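PDB 3HRG: DUF3822 family protein from Bacteroides thetaiotaomicron VPI-5482, which is of unknown function but has an actin-like ATPase fold, which hints at, without proving, nucleotide binding. Local coordinates for residues Val107-Leu112 with Asn116-Phe121; Asp195-Leu200 with Met229-Lys234; Asp20-Ser25 with Leu46-Asn51; Leu182-Ser187 with Lys205-Asn210. All coordinates share one frame; numbering follows the deposited sequence. Where two conformers were deposited one is given.

Interaction 1. Residues Val107-Leu112 with Asn116-Phe121; sequences VMYNIL and NVVIIF
Phe121 carries its ring back beneath Met108, a selenomethionine, whose CB rests over one ring face, offset toward the rim, at 3.5 Å from Phe121 CZ. This is a CH-pi contact, reached because Phe121 CG takes the position between the backbone N and the carbonyl carbon (chi1 68°). The Met108 selenium also nears the ring obliquely, a Met-aromatic approach made less certain by a second conformer. Next on this buried side, the Asn110 amide is turned 40° from the ring plane, with OD1 at 3.5 Å from Phe121 CE1; Thr145, Ser142 and the carbonyl of Phe140 hold that amide by hydrogen bonds. With an alanine here in place of Phe121, Met108 CB would probably lose the surface it lies on and a gap would open beside the Asn110 amide. Leu112 completes this side against helix 144-154, its CD1 lying 3.9 Å from Ile119 CG1.

The other side is looser. Ile111, exposed to solvent, runs alongside Val118 with CG1 4.1 Å from Val118 CG2, and Tyr109 leads its ring away to Phe86 and its OH to a hydrogen bond with Glu88. One tight spot remains there: Val107 CG1 and Ile120 CG2 are 3.4 Å apart, next to helix 91-96. Paired backbone bonds join Met108 to Phe121 and Asn110 to Ile119; toward the turn, Val117 N to Leu112 O is weak at 3.3 Å. There Asn116 and Val117 both face Leu112, a G1 beta bulge at the end of an antiparallel beta hairpin.

Interaction 2. Residues Asp195-Leu200 with Met229-Lys234; sequences DRIYYL and MNELKK
Ile197 and Glu231 meet at about a right angle, the methyl end of one pressed against the base of the other. Ile197 CD1 lies 3.4 Å from Glu231 CB and somewhat farther from CG, so the aliphatic part of the glutamate does the touching. The Ile197 chain is stretched out to do this, with CD1 roughly anti to CA (chi2 158°). The other branch, Ile197 CG2, crosses obliquely to Leu232 CD2 at 4.1 Å. Glu231, by contrast, bends at chi2 (-65°), which lifts its carboxylate to Lys234 three residues on; Lys234 NZ to Glu231 OE2 is 2.7 Å, a salt bridge met nearly head-on to the C-O bond.

The two helices run side by side in the same sense, their local axes 10.4 Å apart and 23° askew. They belong to the actin-like, ribonuclease H-type layout: helix 193-206 precedes strand 215-220, and helix 225-235 forms the crossover from that strand to the parallel strand 239-241.

Nearer the sheet, Leu200 and Leu232 also cross at about a right angle. Leu200 CD1 lies against both methyls of Leu232, 3.8 Å from Leu232 CD2 and 4.0 Å from Leu232 CD1. Both leucines are buried: Leu232 lies on Leu216 and Leu218 of strand 215-220, while Leu200 touches Leu216 and reaches across to Ala165 and Ile174.

Interaction 3. Residues Asp20-Ser25 with Leu46-Asn51; sequences DGFSFS and LSLTAN
Phe22 reaches from its strand to the first turn of the helix that begins at Leu48, joining sheet to helix in the N-terminal ribonuclease H-like half of the actin-like fold, where helix 48-58 links strand 33-40 to strand 68-73.

The contact between the segments is apolar. The far end of the Phe22 ring points between Leu48 and Asn51, one helical turn apart. Phe22 CZ lies 3.8 Å from Asn51 CB, and CE2 has the backbone carbon of Asn51 at its edge. On the other flank, Leu48 CD1 sits 3.6 Å from Phe22 CE1, coming in obliquely; a second conformer of Leu48 makes this half less certain. Leu48 CG is anti to the backbone N (chi1 175°), which extends the branch toward the ring. Leu17 and Val42 also touch Phe22. An alanine here would remove the ring and is likely to leave a gap between strand and helix, with Asn51 CB without its neighbour.

No hydrogen bond crosses between the segments; those of Ser47 and Asn51 order the start of the helix. Ser47 is the N-cap, its OG accepting from Ala50 N at 2.9 Å. The Asn51 amide, turned 88° from the Phe22 ring, is pinned at both ends: OD1 accepts from Asp43 N, and ND2 gives a bent bond to Ser47 O. Ser47 O is gripped twice, by Asn51 ND2 at 2.9 Å and by Asn51 N at 3.0 Å, from opposite faces of its carbonyl plane.

Interaction 4. Residues Leu182-Ser187 with Lys205-Asn210; sequences LLLANS and KQLEFN
Leu183 and Leu184, neighbours in sequence, both send their side chains toward the Lys205-Asn210 segment, where a regular strand would turn successive residues to opposite faces. The cause is a classic beta bulge: the two leucines together face Cys176 on the adjacent strand 171-178.

Leu184 is the busier of the pair. Its CG is anti to the backbone N (chi1 178°), and Leu184 CB meets Leu207 CD1 at 4.0 Å. Farther out, Leu184 CD1 rests against the terminal amide of Gln206, 3.7 Å from Gln206 OE1 and 3.9 Å from Gln206 NE2. The extended Gln206 side chain crosses the leucine at about a right angle on the exposed side of the contact.

In the C-terminal ribonuclease H-like half of the actin-like fold, this joins the outer strand 181-189 to the end of helix 193-206, the helix that follows it in the chain. Glu208 ends the helix in a Schellman motif, with its N 3.1 Å from Lys205 O, and the chain turns so that Phe209 can come back in toward the strand. Leu183 CD1 approaches the Phe209 ring at its edge, 4.0 Å from Phe209 CE1. Phe209 is buried, and Trp204 packs edge-to-face with it.

How the interactions relate
Interactions 2 and 4 both draw on helix 193-206: the first sets it against helix 225-235, the second ties its end to strand 181-189, with centres about 15 Å apart. Interaction 3 occupies the matching sheet of the other half, whose strand order is the same as that of the sheet holding strand 181-189; its centre is about 31 Å from that of interaction 4, on the opposite side of the chain's centre. Interaction 1, the hairpin, touches interaction 4 directly through Val117 CG1 and Leu182 CD2, 4.0 Å apart, so the halves meet there. An unidentified ligand lies about 6 Å from the Leu48 side chain, and one is also about 10 Å from that of Phe121.

Interaction 1. Residues Val107-Leu112 with Asn116-Phe121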
loop_
_atom_site.group_PDB
_atom_site.type_symbol
_atom_site.label_atom_id
_atom_site.label_comp_id
_atom_site.label_asym_id
_atom_site.label_seq_id
_atom_site.Cartn_x
_atom_site.Cartn_y
_atom_site.Cartn_z
ATOM N N VAL A 107 -13.886 -5.256 8.267
ATOM C CA VAL A 107 -12.512 -5.346 8.764
ATOM C C VAL A 107 -11.912 -6.706 8.370
ATOM O O VAL A 107 -12.503 -7.747 8.646
ATOM C CB VAL A 107 -12.453 -5.143 10.260
ATOM C CG1 VAL A 107 -10.991 -5.330 10.753
ATOM C CG2 VAL A 107 -13.005 -3.743 10.638
HETATM N N MSE A 108 -10.748 -6.672 7.712
HETATM C CA MSE A 108 -10.021 -7.850 7.263
HETATM C C MSE A 108 -8.616 -7.775 7.830
HETATM O O MSE A 108 -8.262 -6.778 8.442
HETATM C CB MSE A 108 -9.897 -7.830 5.755
HETATM C CG MSE A 108 -11.162 -7.456 5.031
HETATM SE SE MSE A 108 -10.976 -7.779 3.157
HETATM C CE MSE A 108 -10.940 -9.745 3.255
ATOM N N TYR A 109 -7.831 -8.821 7.638
ATOM C CA TYR A 109 -6.450 -8.792 8.074
ATOM C C TYR A 109 -5.553 -9.704 7.231
ATOM O O TYR A 109 -6.012 -10.699 6.695
ATOM C CB TYR A 109 -6.313 -9.155 9.552
ATOM C CG TYR A 109 -6.646 -10.557 9.890
ATOM C CD1 TYR A 109 -5.674 -11.551 9.838
ATOM C CD2 TYR A 109 -7.934 -10.925 10.256
ATOM C CE1 TYR A 109 -5.981 -12.880 10.141
ATOM C CE2 TYR A 109 -8.234 -12.226 10.589
ATOM C CZ TYR A 109 -7.249 -13.200 10.515
ATOM O OH TYR A 109 -7.542 -14.507 10.831
ATOM N N ASN A 110 -4.284 -9.315 7.130
ATOM C CA ASN A 110 -3.250 -10.088 6.500
ATOM C C ASN A 110 -2.155 -10.426 7.512
ATOM O O ASN A 110 -1.626 -9.532 8.163
ATOM C CB ASN A 110 -2.538 -9.300 5.431
ATOM C CG ASN A 110 -3.450 -8.792 4.328
ATOM O OD1 ASN A 110 -3.243 -7.672 3.862
ATOM N ND2 ASN A 110 -4.432 -9.589 3.895
ATOM N N ILE A 111 -1.786 -11.696 7.584
ATOM C CA ILE A 111 -0.698 -12.128 8.406
ATOM C C ILE A 111 0.594 -12.143 7.558
ATOM O O ILE A 111 0.640 -12.771 6.495
ATOM C CB ILE A 111 -0.933 -13.533 8.972
ATOM C CG1 ILE A 111 -2.170 -13.525 9.860
ATOM C CG2 ILE A 111 0.317 -14.003 9.806
ATOM C CD1 ILE A 111 -2.640 -14.923 10.314
ATOM N N LEU A 112 1.613 -11.445 8.029
ATOM C CA LEU A 112 2.916 -11.419 7.378
ATOM C C LEU A 112 3.789 -12.332 8.234
ATOM O O LEU A 112 4.466 -11.868 9.141
ATOM C CB LEU A 112 3.462 -10.002 7.282
ATOM C CG LEU A 112 2.761 -8.981 6.378
ATOM C CD1 LEU A 112 1.300 -8.612 6.766
ATOM C CD2 LEU A 112 3.638 -7.718 6.291
ATOM N N ASN A 116 6.622 -11.388 11.162
ATOM C CA ASN A 116 5.993 -11.443 12.490
ATOM C C ASN A 116 5.050 -10.282 12.813
ATOM O O ASN A 116 5.023 -9.757 13.946
ATOM C CB ASN A 116 7.061 -11.630 13.569
ATOM C CG ASN A 116 7.687 -12.989 13.491
ATOM O OD1 ASN A 116 7.011 -14.001 13.715
ATOM N ND2 ASN A 116 8.978 -13.040 13.193
ATOM N N VAL A 117 4.271 -9.875 11.817
ATOM C CA VAL A 117 3.290 -8.846 12.048
ATOM C C VAL A 117 1.993 -9.143 11.317
ATOM O O VAL A 117 1.937 -9.994 10.391
ATOM C CB VAL A 117 3.757 -7.430 11.617
ATOM C CG1 VAL A 117 5.072 -6.990 12.302
ATOM C CG2 VAL A 117 3.907 -7.346 10.125
ATOM N N VAL A 118 0.953 -8.444 11.747
ATOM C CA VAL A 118 -0.370 -8.531 11.123
ATOM C C VAL A 118 -0.830 -7.156 10.807
ATOM O O VAL A 118 -0.636 -6.252 11.600
ATOM C CB VAL A 118 -1.374 -9.184 12.078
ATOM C CG1 VAL A 118 -2.831 -9.210 11.465
ATOM C CG2 VAL A 118 -0.903 -10.551 12.445
ATOM N N ILE A 119 -1.450 -6.982 9.641
ATOM C CA ILE A 119 -2.024 -5.723 9.236
ATOM C C ILE A 119 -3.546 -5.948 9.202
ATOM O O ILE A 119 -4.021 -6.825 8.463
ATOM C CB ILE A 119 -1.563 -5.291 7.835
ATOM C CG1 ILE A 119 -0.035 -5.069 7.804
ATOM C CG2 ILE A 119 -2.332 -3.993 7.376
ATOM C CD1 ILE A 119 0.430 -3.893 8.641
ATOM N N ILE A 120 -4.268 -5.201 10.050
ATOM C CA ILE A 120 -5.723 -5.215 10.151
ATOM C C ILE A 120 -6.164 -3.998 9.344
ATOM O O ILE A 120 -5.611 -2.922 9.528
ATOM C CB ILE A 120 -6.212 -5.130 11.591
ATOM C CG1 ILE A 120 -5.557 -6.196 12.484
ATOM C CG2 ILE A 120 -7.720 -5.272 11.610
ATOM C CD1 ILE A 120 -5.792 -5.975 14.039
ATOM N N PHE A 121 -7.110 -4.176 8.414
ATOM C CA PHE A 121 -7.477 -3.095 7.488
ATOM C C PHE A 121 -8.972 -3.086 7.137
ATOM O O PHE A 121 -9.645 -4.100 7.131
ATOM C CB PHE A 121 -6.607 -3.165 6.207
ATOM C CG PHE A 121 -6.864 -4.368 5.324
ATOM C CD1 PHE A 121 -6.253 -5.594 5.581
ATOM C CD2 PHE A 121 -7.707 -4.275 4.218
ATOM C CE1 PHE A 121 -6.483 -6.707 4.762
ATOM C CE2 PHE A 121 -7.937 -5.385 3.401
ATOM C CZ PHE A 121 -7.309 -6.599 3.675
#

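Interaction 2. Residues Asp195-Leu200 with Met229-Lys234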
loop_
_atom_site.group_PDB
_atom_site.type_symbol
_atom_site.label_atom_id
_atom_site.label_comp_id
_atom_site.label_asym_id
_atom_site.label_seq_id
_atom_site.Cartn_x
_atom_site.Cartn_y
_atom_site.Cartn_z
ATOM N N ASP A 195 2.406 19.635 6.389
ATOM C CA ASP A 195 1.856 18.485 7.141
ATOM C C ASP A 195 2.658 17.213 6.925
ATOM O O ASP A 195 2.840 16.387 7.834
ATOM C CB ASP A 195 0.492 18.074 6.653
ATOM C CG ASP A 195 -0.569 19.056 6.883
ATOM O OD1 ASP A 195 -0.437 19.906 7.784
ATOM O OD2 ASP A 195 -1.582 18.896 6.163
ATOM N N ARG A 196 3.096 17.007 5.683
ATOM C CA ARG A 196 3.896 15.832 5.371
ATOM C C ARG A 196 5.183 15.851 6.205
ATOM O O ARG A 196 5.546 14.850 6.815
ATOM C CB ARG A 196 4.239 15.801 3.864
ATOM C CG ARG A 196 3.043 15.457 2.993
ATOM C CD ARG A 196 3.338 15.620 1.511
ATOM N NE ARG A 196 2.229 15.127 0.718
ATOM C CZ ARG A 196 2.064 15.292 -0.592
ATOM N NH1 ARG A 196 2.909 16.033 -1.321
ATOM N NH2 ARG A 196 1.002 14.746 -1.182
ATOM N N ILE A 197 5.870 16.996 6.207
ATOM C CA ILE A 197 7.105 17.147 6.976
ATOM C C ILE A 197 6.828 16.964 8.472
ATOM O O ILE A 197 7.583 16.312 9.186
ATOM C CB ILE A 197 7.729 18.533 6.772
ATOM C CG1 ILE A 197 8.214 18.738 5.332
ATOM C CG2 ILE A 197 8.912 18.734 7.705
ATOM C CD1 ILE A 197 8.333 20.245 4.975
ATOM N N TYR A 198 5.725 17.537 8.927
ATOM C CA TYR A 198 5.343 17.445 10.323
ATOM C C TYR A 198 5.285 16.012 10.807
ATOM O O TYR A 198 5.888 15.665 11.847
ATOM C CB TYR A 198 4.017 18.144 10.512
ATOM C CG TYR A 198 3.478 18.121 11.922
ATOM C CD1 TYR A 198 3.880 19.054 12.855
ATOM C CD2 TYR A 198 2.525 17.185 12.294
ATOM C CE1 TYR A 198 3.343 19.067 14.134
ATOM C CE2 TYR A 198 1.971 17.183 13.572
ATOM C CZ TYR A 198 2.396 18.121 14.493
ATOM O OH TYR A 198 1.820 18.132 15.746
ATOM N N TYR A 199 4.611 15.151 10.049
ATOM C CA TYR A 199 4.495 13.746 10.479
ATOM C C TYR A 199 5.779 12.950 10.320
ATOM O O TYR A 199 6.078 12.112 11.153
ATOM C CB TYR A 199 3.280 13.053 9.827
ATOM C CG TYR A 199 1.968 13.598 10.339
ATOM C CD1 TYR A 199 1.540 13.339 11.652
ATOM C CD2 TYR A 199 1.136 14.356 9.526
ATOM C CE1 TYR A 199 0.357 13.872 12.140
ATOM C CE2 TYR A 199 -0.048 14.856 9.978
ATOM C CZ TYR A 199 -0.439 14.625 11.295
ATOM O OH TYR A 199 -1.624 15.132 11.724
ATOM N N LEU A 200 6.559 13.232 9.290
ATOM C CA LEU A 200 7.826 12.544 9.056
ATOM C C LEU A 200 8.768 12.840 10.209
ATOM O O LEU A 200 9.354 11.930 10.772
ATOM C CB LEU A 200 8.451 12.976 7.744
ATOM C CG LEU A 200 7.789 12.431 6.481
ATOM C CD1 LEU A 200 8.235 13.208 5.260
ATOM C CD2 LEU A 200 8.078 10.949 6.314
HETATM N N MSE A 229 11.935 18.615 0.013
HETATM C CA MSE A 229 13.326 18.157 0.201
HETATM C C MSE A 229 14.172 19.202 0.934
HETATM O O MSE A 229 14.977 18.862 1.818
HETATM C CB MSE A 229 13.978 17.782 -1.138
HETATM C CG MSE A 229 13.290 16.696 -1.877
HETATM SE SE MSE A 229 13.479 15.029 -0.945
HETATM C CE MSE A 229 15.301 14.668 -1.557
ATOM N N ASN A 230 13.998 20.473 0.597
ATOM C CA ASN A 230 14.785 21.516 1.274
ATOM C C ASN A 230 14.546 21.535 2.776
ATOM O O ASN A 230 15.493 21.672 3.535
ATOM C CB ASN A 230 14.534 22.896 0.694
ATOM C CG ASN A 230 15.199 23.092 -0.642
ATOM O OD1 ASN A 230 16.034 22.278 -1.054
ATOM N ND2 ASN A 230 14.857 24.181 -1.326
ATOM N N GLU A 231 13.288 21.394 3.183
ATOM C CA GLU A 231 12.936 21.372 4.604
ATOM C C GLU A 231 13.376 20.100 5.286
ATOM O O GLU A 231 13.928 20.156 6.378
ATOM C CB GLU A 231 11.438 21.559 4.839
ATOM C CG GLU A 231 11.066 22.984 5.070
ATOM C CD GLU A 231 11.686 23.522 6.383
ATOM O OE1 GLU A 231 11.617 22.856 7.460
ATOM O OE2 GLU A 231 12.278 24.591 6.315
ATOM N N LEU A 232 13.085 18.950 4.699
ATOM C CA LEU A 232 13.532 17.697 5.322
ATOM C C LEU A 232 15.063 17.630 5.501
ATOM O O LEU A 232 15.535 17.136 6.538
ATOM C CB LEU A 232 13.039 16.486 4.531
ATOM C CG LEU A 232 11.547 16.161 4.564
ATOM C CD1 LEU A 232 11.251 15.179 3.441
ATOM C CD2 LEU A 232 11.043 15.646 5.937
ATOM N N LYS A 233 15.824 18.122 4.521
ATOM C CA LYS A 233 17.299 18.087 4.551
ATOM C C LYS A 233 17.917 18.899 5.692
ATOM O O LYS A 233 19.071 18.687 6.041
ATOM C CB LYS A 233 17.924 18.537 3.221
ATOM C CG LYS A 233 17.940 17.498 2.099
ATOM C CD LYS A 233 18.801 18.021 0.940
ATOM C CE LYS A 233 19.044 16.977 -0.156
ATOM N NZ LYS A 233 17.806 16.573 -0.890
ATOM N N LYS A 234 17.150 19.834 6.266
ATOM C CA LYS A 234 17.668 20.607 7.380
ATOM C C LYS A 234 17.848 19.711 8.622
ATOM O O LYS A 234 18.696 19.964 9.453
ATOM C CB LYS A 234 16.695 21.716 7.774
ATOM C CG LYS A 234 16.429 22.765 6.711
ATOM C CD LYS A 234 15.534 23.870 7.261
ATOM C CE LYS A 234 15.363 24.973 6.204
ATOM N NZ LYS A 234 14.528 26.095 6.726
#

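Interaction 3. Residues Asp20-Ser25 with Leu46-Asn51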
loop_
_atom_site.group_PDB
_atom_site.type_symbol
_atom_site.label_atom_id
_atom_site.label_comp_id
_atom_site.label_asym_id
_atom_site.label_seq_id
_atom_site.Cartn_x
_atom_site.Cartn_y
_atom_site.Cartn_z
ATOM N N ASP A 20 -6.939 8.149 -5.336
ATOM C CA ASP A 20 -6.088 8.774 -6.344
ATOM C C ASP A 20 -6.167 8.142 -7.734
ATOM O O ASP A 20 -5.591 8.681 -8.666
ATOM C CB ASP A 20 -4.610 8.621 -5.940
ATOM C CG ASP A 20 -4.243 9.379 -4.676
ATOM O OD1 ASP A 20 -5.003 10.287 -4.274
ATOM O OD2 ASP A 20 -3.157 9.083 -4.109
ATOM N N GLY A 21 -6.852 7.004 -7.875
ATOM C CA GLY A 21 -6.889 6.245 -9.136
ATOM C C GLY A 21 -6.790 4.739 -8.942
ATOM O O GLY A 21 -6.398 4.264 -7.889
ATOM N N PHE A 22 -7.188 3.984 -9.952
ATOM C CA PHE A 22 -7.086 2.540 -9.891
ATOM C C PHE A 22 -6.014 2.063 -10.884
ATOM O O PHE A 22 -5.940 2.591 -12.019
ATOM C CB PHE A 22 -8.393 1.824 -10.226
ATOM C CG PHE A 22 -9.618 2.283 -9.441
ATOM C CD1 PHE A 22 -9.549 2.734 -8.149
ATOM C CD2 PHE A 22 -10.877 2.094 -10.011
ATOM C CE1 PHE A 22 -10.698 3.095 -7.452
ATOM C CE2 PHE A 22 -12.028 2.451 -9.352
ATOM C CZ PHE A 22 -11.948 2.954 -8.066
ATOM N N SER A 23 -5.229 1.056 -10.473
ATOM C CA SER A 23 -4.160 0.467 -11.277
ATOM C C SER A 23 -4.410 -1.000 -11.410
ATOM O O SER A 23 -4.835 -1.651 -10.466
ATOM C CB SER A 23 -2.789 0.634 -10.602
ATOM O OG SER A 23 -2.553 1.973 -10.359
ATOM N N PHE A 24 -4.097 -1.537 -12.573
ATOM C CA PHE A 24 -4.302 -2.921 -12.885
ATOM C C PHE A 24 -3.040 -3.486 -13.551
ATOM O O PHE A 24 -2.442 -2.818 -14.399
ATOM C CB PHE A 24 -5.449 -3.063 -13.873
ATOM C CG PHE A 24 -6.737 -2.445 -13.421
ATOM C CD1 PHE A 24 -7.003 -1.114 -13.660
ATOM C CD2 PHE A 24 -7.680 -3.204 -12.775
ATOM C CE1 PHE A 24 -8.207 -0.549 -13.240
ATOM C CE2 PHE A 24 -8.872 -2.660 -12.370
ATOM C CZ PHE A 24 -9.127 -1.332 -12.583
ATOM N N SER A 25 -2.629 -4.692 -13.182
ATOM C CA SER A 25 -1.502 -5.325 -13.847
ATOM C C SER A 25 -1.779 -6.815 -14.001
ATOM O O SER A 25 -2.468 -7.425 -13.186
ATOM C CB SER A 25 -0.194 -5.106 -13.126
ATOM O OG SER A 25 -0.251 -5.722 -11.865
ATOM N N LEU A 46 -17.672 10.949 -7.347
ATOM C CA LEU A 46 -18.380 9.695 -7.175
ATOM C C LEU A 46 -17.686 8.862 -6.114
ATOM O O LEU A 46 -16.481 9.031 -5.850
ATOM C CB LEU A 46 -18.387 8.909 -8.490
ATOM C CG LEU A 46 -19.112 9.529 -9.697
ATOM C CD1 LEU A 46 -18.936 8.609 -10.898
ATOM C CD2 LEU A 46 -20.582 9.798 -9.419
ATOM N N SER A 47 -18.426 7.911 -5.562
ATOM C CA SER A 47 -17.904 6.987 -4.555
ATOM C C SER A 47 -16.942 5.995 -5.179
ATOM O O SER A 47 -16.884 5.860 -6.413
ATOM C CB SER A 47 -19.034 6.156 -3.938
ATOM O OG SER A 47 -19.579 5.226 -4.880
ATOM N N LEU A 48 -16.231 5.294 -4.299
ATOM C CA LEU A 48 -15.290 4.243 -4.665
ATOM C C LEU A 48 -15.982 3.174 -5.478
ATOM O O LEU A 48 -15.518 2.810 -6.548
ATOM C CB LEU A 48 -14.722 3.582 -3.401
ATOM C CG LEU A 48 -13.786 2.371 -3.565
ATOM C CD1 LEU A 48 -12.607 2.729 -4.430
ATOM C CD2 LEU A 48 -13.310 1.841 -2.195
ATOM N N THR A 49 -17.116 2.713 -4.957
ATOM C CA THR A 49 -17.919 1.636 -5.554
ATOM C C THR A 49 -18.505 2.041 -6.909
ATOM O O THR A 49 -18.501 1.225 -7.852
ATOM C CB THR A 49 -19.034 1.211 -4.592
ATOM O OG1 THR A 49 -18.449 0.938 -3.314
ATOM C CG2 THR A 49 -19.759 -0.030 -5.100
ATOM N N ALA A 50 -18.988 3.294 -7.014
ATOM C CA ALA A 50 -19.545 3.794 -8.278
ATOM C C ALA A 50 -18.450 3.875 -9.339
ATOM O O ALA A 50 -18.690 3.540 -10.500
ATOM C CB ALA A 50 -20.287 5.164 -8.100
ATOM N N ASN A 51 -17.252 4.306 -8.945
ATOM C CA ASN A 51 -16.114 4.329 -9.875
ATOM C C ASN A 51 -15.755 2.920 -10.316
ATOM O O ASN A 51 -15.462 2.707 -11.496
ATOM C CB ASN A 51 -14.907 5.038 -9.279
ATOM C CG ASN A 51 -14.973 6.557 -9.431
ATOM O OD1 ASN A 51 -14.777 7.068 -10.522
ATOM N ND2 ASN A 51 -15.153 7.277 -8.329
#

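Interaction 4. Residues Leu182-Ser187 with Lys205-Asn210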
loop_
_atom_site.group_PDB
_atom_site.type_symbol
_atom_site.label_atom_id
_atom_site.label_comp_id
_atom_site.label_asym_id
_atom_site.label_seq_id
_atom_site.Cartn_x
_atom_site.Cartn_y
_atom_site.Cartn_z
ATOM N N LEU A 182 10.298 -4.668 11.530
ATOM C CA LEU A 182 9.382 -3.558 11.423
ATOM C C LEU A 182 9.229 -2.932 12.801
ATOM O O LEU A 182 8.871 -3.620 13.733
ATOM C CB LEU A 182 8.016 -4.030 10.929
ATOM C CG LEU A 182 6.954 -2.930 10.758
ATOM C CD1 LEU A 182 7.371 -1.916 9.697
ATOM C CD2 LEU A 182 5.585 -3.543 10.397
ATOM N N LEU A 183 9.506 -1.654 12.910
ATOM C CA LEU A 183 9.393 -0.889 14.169
ATOM C C LEU A 183 8.065 -0.126 14.282
ATOM O O LEU A 183 7.549 0.075 15.387
ATOM C CB LEU A 183 10.526 0.133 14.248
ATOM C CG LEU A 183 11.985 -0.348 14.183
ATOM C CD1 LEU A 183 12.923 0.851 13.998
ATOM C CD2 LEU A 183 12.380 -1.194 15.382
ATOM N N LEU A 184 7.519 0.289 13.134
ATOM C CA LEU A 184 6.301 1.077 13.074
ATOM C C LEU A 184 5.718 1.094 11.679
ATOM O O LEU A 184 6.482 1.143 10.694
ATOM C CB LEU A 184 6.626 2.526 13.482
ATOM C CG LEU A 184 5.571 3.635 13.480
ATOM C CD1 LEU A 184 5.886 4.647 14.630
ATOM C CD2 LEU A 184 5.452 4.309 12.125
ATOM N N ALA A 185 4.384 1.042 11.612
ATOM C CA ALA A 185 3.645 1.196 10.345
ATOM C C ALA A 185 2.394 2.024 10.642
ATOM O O ALA A 185 1.524 1.571 11.386
ATOM C CB ALA A 185 3.259 -0.129 9.788
ATOM N N ASN A 186 2.327 3.245 10.133
ATOM C CA ASN A 186 1.118 4.056 10.329
ATOM C C ASN A 186 0.948 5.036 9.176
ATOM O O ASN A 186 1.870 5.278 8.397
ATOM C CB ASN A 186 1.108 4.799 11.679
ATOM C CG ASN A 186 -0.290 5.297 12.054
ATOM O OD1 ASN A 186 -1.272 4.653 11.738
ATOM N ND2 ASN A 186 -0.376 6.444 12.704
ATOM N N SER A 187 -0.263 5.543 9.055
ATOM C CA SER A 187 -0.602 6.478 8.019
ATOM C C SER A 187 -1.191 7.726 8.651
ATOM O O SER A 187 -1.938 7.625 9.640
ATOM C CB SER A 187 -1.580 5.860 7.067
ATOM O OG SER A 187 -1.887 6.744 6.006
ATOM N N LYS A 205 11.451 11.563 15.513
ATOM C CA LYS A 205 11.763 11.874 16.912
ATOM C C LYS A 205 11.203 10.791 17.838
ATOM O O LYS A 205 11.879 10.376 18.778
ATOM C CB LYS A 205 11.237 13.272 17.294
ATOM C CG LYS A 205 11.610 13.788 18.705
ATOM C CD LYS A 205 13.142 13.966 18.893
ATOM C CE LYS A 205 13.545 14.419 20.294
ATOM N NZ LYS A 205 13.107 13.482 21.350
ATOM N N GLN A 206 9.990 10.316 17.554
ATOM C CA GLN A 206 9.330 9.283 18.334
ATOM C C GLN A 206 10.168 8.003 18.445
ATOM O O GLN A 206 10.228 7.382 19.500
ATOM C CB GLN A 206 7.998 8.905 17.672
ATOM C CG GLN A 206 7.112 7.899 18.408
ATOM C CD GLN A 206 5.931 7.360 17.570
ATOM O OE1 GLN A 206 5.650 7.814 16.459
ATOM N NE2 GLN A 206 5.278 6.355 18.088
ATOM N N LEU A 207 10.769 7.612 17.326
ATOM C CA LEU A 207 11.577 6.377 17.261
ATOM C C LEU A 207 13.058 6.573 17.571
ATOM O O LEU A 207 13.849 5.621 17.477
ATOM C CB LEU A 207 11.383 5.777 15.877
ATOM C CG LEU A 207 9.978 5.244 15.566
ATOM C CD1 LEU A 207 9.917 4.634 14.156
ATOM C CD2 LEU A 207 9.611 4.242 16.608
ATOM N N GLU A 208 13.404 7.807 17.932
ATOM C CA GLU A 208 14.748 8.254 18.274
ATOM C C GLU A 208 15.735 7.936 17.150
ATOM O O GLU A 208 16.836 7.455 17.417
ATOM C CB GLU A 208 15.192 7.676 19.631
ATOM C CG GLU A 208 14.149 7.924 20.754
ATOM C CD GLU A 208 14.558 7.401 22.116
ATOM O OE1 GLU A 208 15.750 7.416 22.484
ATOM O OE2 GLU A 208 13.649 6.987 22.848
ATOM N N PHE A 209 15.318 8.186 15.908
ATOM C CA PHE A 209 16.201 8.003 14.771
ATOM C C PHE A 209 17.353 9.013 14.862
ATOM O O PHE A 209 17.188 10.124 15.389
ATOM C CB PHE A 209 15.454 8.132 13.446
ATOM C CG PHE A 209 14.886 6.842 12.900
ATOM C CD1 PHE A 209 14.341 5.873 13.720
ATOM C CD2 PHE A 209 14.776 6.687 11.519
ATOM C CE1 PHE A 209 13.791 4.691 13.166
ATOM C CE2 PHE A 209 14.240 5.536 10.954
ATOM C CZ PHE A 209 13.708 4.546 11.773
ATOM N N ASN A 210 18.517 8.594 14.388
ATOM C CA ASN A 210 19.735 9.399 14.412
ATOM C C ASN A 210 19.746 10.290 13.171
ATOM O O ASN A 210 19.734 9.797 12.034
ATOM C CB ASN A 210 20.938 8.465 14.459
ATOM C CG ASN A 210 22.222 9.194 14.627
ATOM O OD1 ASN A 210 22.649 9.926 13.747
ATOM N ND2 ASN A 210 22.879 8.974 15.758
#